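PDB 3MOG: 3-hydroxyadipyl-CoA dehydrogenase from Escherichia coli, which catalyses the NAD-dependent oxidation of 3-hydroxyadipyl-CoA to 3-oxoadipyl-CoA, a step in the breakdown of phenylacetate. Local coordinates for residues 8-13 and 18-23. Numbering follows the deposited sequence.
Sequences VAVIGS and AGIAEV
Val10 sends its side chain from strand 8-11 against helix 15-26, where it meets Ile20 and Ala21. One methyl does most of the touching. Val10 CG2 lies anti to its own carbonyl carbon, while CG1 takes the place anti to the backbone N (chi1 172°). CG2 comes up to the helix backbone itself, with Val10 CG2 3.9 Å from Ala21 CA and 4.0 Å from Ala21 N. The side chain of Ala21 lies next to the same methyl: Ala21 CB is 4.2 Å from Val10 CG2. Ile20 meets the methyl with its short branch: Ile20 CG2 is 4.0 Å from Val10 CG2, methyl to methyl. With chi1 at -70°, Ile20 CG2 stands anti to the backbone N, and this is the branch that reaches Val10.

The neighbouring strands extend this buried apolar layer. Val10 and Ala21 both touch Val31 of strand 31-34, and Ile20 touches Ile89 of strand 87-90.

Past the strand end the chain turns toward the helix. Ser13 O lies 4.4 Å from Ala18 CB, a loose contact. CB of Ser13 points away from the helix segment, and Ser13 OG hydrogen-bonds to Asp35 OD2.

Gly12 fits the first glycine of a GxGxxG pattern with Gly14 and Gly17. The arrangement is that of the first beta-alpha-beta unit of a Rossmann fold, consistent with the NAD-binding domain of this family.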
ATOM      1  N   VAL C   8      16.177  23.529  35.030  1.00 44.09           N
ATOM      2  CA  VAL C   8      15.651  22.549  34.093  1.00 45.63           C
ATOM      3  C   VAL C   8      14.875  21.477  34.865  1.00 50.73           C
ATOM      4  O   VAL C   8      15.345  20.983  35.884  1.00 45.33           O
ATOM      5  CB  VAL C   8      16.795  21.886  33.273  1.00 47.11           C
ATOM      6  CG1 VAL C   8      16.252  20.834  32.310  1.00 43.24           C
ATOM      7  CG2 VAL C   8      17.599  22.954  32.520  1.00 41.81           C
ATOM      8  N   ALA C   9      13.680  21.149  34.381  1.00 49.30           N
ATOM      9  CA  ALA C   9      12.906  20.043  34.912  1.00 49.46           C
ATOM     10  C   ALA C   9      12.970  18.885  33.943  1.00 47.34           C
ATOM     11  O   ALA C   9      12.768  19.058  32.748  1.00 47.46           O
ATOM     12  CB  ALA C   9      11.459  20.455  35.127  1.00 52.22           C
ATOM     13  N   VAL C  10      13.256  17.705  34.470  1.00 45.45           N
ATOM     14  CA  VAL C  10      13.279  16.488  33.696  1.00 45.35           C
ATOM     15  C   VAL C  10      12.169  15.583  34.259  1.00 51.41           C
ATOM     16  O   VAL C  10      12.132  15.303  35.468  1.00 45.94           O
ATOM     17  CB  VAL C  10      14.656  15.789  33.797  1.00 41.93           C
ATOM     18  CG1 VAL C  10      14.610  14.426  33.143  1.00 42.92           C
ATOM     19  CG2 VAL C  10      15.764  16.639  33.177  1.00 41.15           C
ATOM     20  N   ILE C  11      11.255  15.151  33.398  1.00 49.86           N
ATOM     21  CA  ILE C  11      10.145  14.308  33.840  1.00 51.59           C
ATOM     22  C   ILE C  11      10.388  12.862  33.453  1.00 54.40           C
ATOM     23  O   ILE C  11      10.431  12.524  32.266  1.00 54.78           O
ATOM     24  CB  ILE C  11       8.807  14.763  33.251  1.00 52.47           C
ATOM     25  CG1 ILE C  11       8.543  16.228  33.581  1.00 57.39           C
ATOM     26  CG2 ILE C  11       7.656  13.865  33.760  1.00 52.22           C
ATOM     27  CD1 ILE C  11       7.173  16.711  33.123  1.00 61.27           C
ATOM     28  N   GLY C  12      10.550  12.012  34.460  1.00 57.27           N
ATOM     29  CA  GLY C  12      10.789  10.595  34.239  1.00 57.16           C
ATOM     30  C   GLY C  12      12.086  10.184  34.887  1.00 61.82           C
ATOM     31  O   GLY C  12      13.043  10.951  34.889  1.00 67.96           O
ATOM     32  N   SER C  13      12.116   8.967  35.427  1.00 62.65           N
ATOM     33  CA  SER C  13      13.268   8.446  36.155  1.00 60.52           C
ATOM     34  C   SER C  13      13.925   7.246  35.469  1.00 63.07           C
ATOM     35  O   SER C  13      14.814   6.613  36.048  1.00 65.71           O
ATOM     36  CB  SER C  13      12.850   8.058  37.581  1.00 63.75           C
ATOM     37  OG  SER C  13      11.901   6.999  37.563  1.00 61.12           O
ATOM     38  N   ALA C  18      17.085  10.053  33.538  1.00 39.82           N
ATOM     39  CA  ALA C  18      18.242  10.094  34.424  1.00 50.03           C
ATOM     40  C   ALA C  18      19.486  10.594  33.695  1.00 43.93           C
ATOM     41  O   ALA C  18      20.257  11.382  34.236  1.00 55.69           O
ATOM     42  CB  ALA C  18      18.490   8.700  35.006  1.00 52.67           C
ATOM     43  N   GLY C  19      19.645  10.151  32.450  1.00 42.17           N
ATOM     44  CA  GLY C  19      20.758  10.538  31.609  1.00 41.52           C
ATOM     45  C   GLY C  19      20.653  11.976  31.156  1.00 42.46           C
ATOM     46  O   GLY C  19      21.664  12.674  31.051  1.00 45.00           O
ATOM     47  N   ILE C  20      19.432  12.430  30.896  1.00 40.97           N
ATOM     48  CA  ILE C  20      19.220  13.822  30.502  1.00 40.25           C
ATOM     49  C   ILE C  20      19.501  14.758  31.691  1.00 46.03           C
ATOM     50  O   ILE C  20      20.178  15.800  31.540  1.00 46.58           O
ATOM     51  CB  ILE C  20      17.824  14.045  29.858  1.00 41.98           C
ATOM     52  CG1 ILE C  20      17.772  13.379  28.473  1.00 46.43           C
ATOM     53  CG2 ILE C  20      17.505  15.544  29.723  1.00 33.15           C
ATOM     54  CD1 ILE C  20      16.331  12.968  28.003  1.00 34.89           C
ATOM     55  N   ALA C  21      19.021  14.349  32.868  1.00 41.89           N
ATOM     56  CA  ALA C  21      19.240  15.072  34.124  1.00 42.88           C
ATOM     57  C   ALA C  21      20.731  15.240  34.425  1.00 43.96           C
ATOM     58  O   ALA C  21      21.172  16.328  34.808  1.00 48.59           O
ATOM     59  CB  ALA C  21      18.510  14.355  35.301  1.00 41.77           C
ATOM     60  N   GLU C  22      21.491  14.164  34.229  1.00 48.61           N
ATOM     61  CA  GLU C  22      22.946  14.166  34.402  1.00 50.67           C
ATOM     62  C   GLU C  22      23.642  15.205  33.514  1.00 53.98           C
ATOM     63  O   GLU C  22      24.508  15.939  33.994  1.00 56.23           O
ATOM     64  CB  GLU C  22      23.514  12.773  34.132  1.00 52.34           C
ATOM     65  CG  GLU C  22      25.035  12.656  34.309  1.00 54.49           C
ATOM     66  CD  GLU C  22      25.566  11.291  33.915  1.00 53.89           C
ATOM     67  OE1 GLU C  22      26.738  11.218  33.501  1.00 59.95           O
ATOM     68  OE2 GLU C  22      24.814  10.290  34.009  1.00 54.98           O
ATOM     69  N   VAL C  23      23.225  15.290  32.250  1.00 53.12           N
ATOM     70  CA  VAL C  23      23.779  16.256  31.294  1.00 46.64           C
ATOM     71  C   VAL C  23      23.493  17.682  31.724  1.00 50.54           C
ATOM     72  O   VAL C  23      24.406  18.518  31.766  1.00 51.66           O
ATOM     73  CB  VAL C  23      23.231  16.033  29.864  1.00 50.28           C
ATOM     74  CG1 VAL C  23      23.648  17.165  28.922  1.00 41.43           C
ATOM     75  CG2 VAL C  23      23.696  14.686  29.324  1.00 49.54           C
TER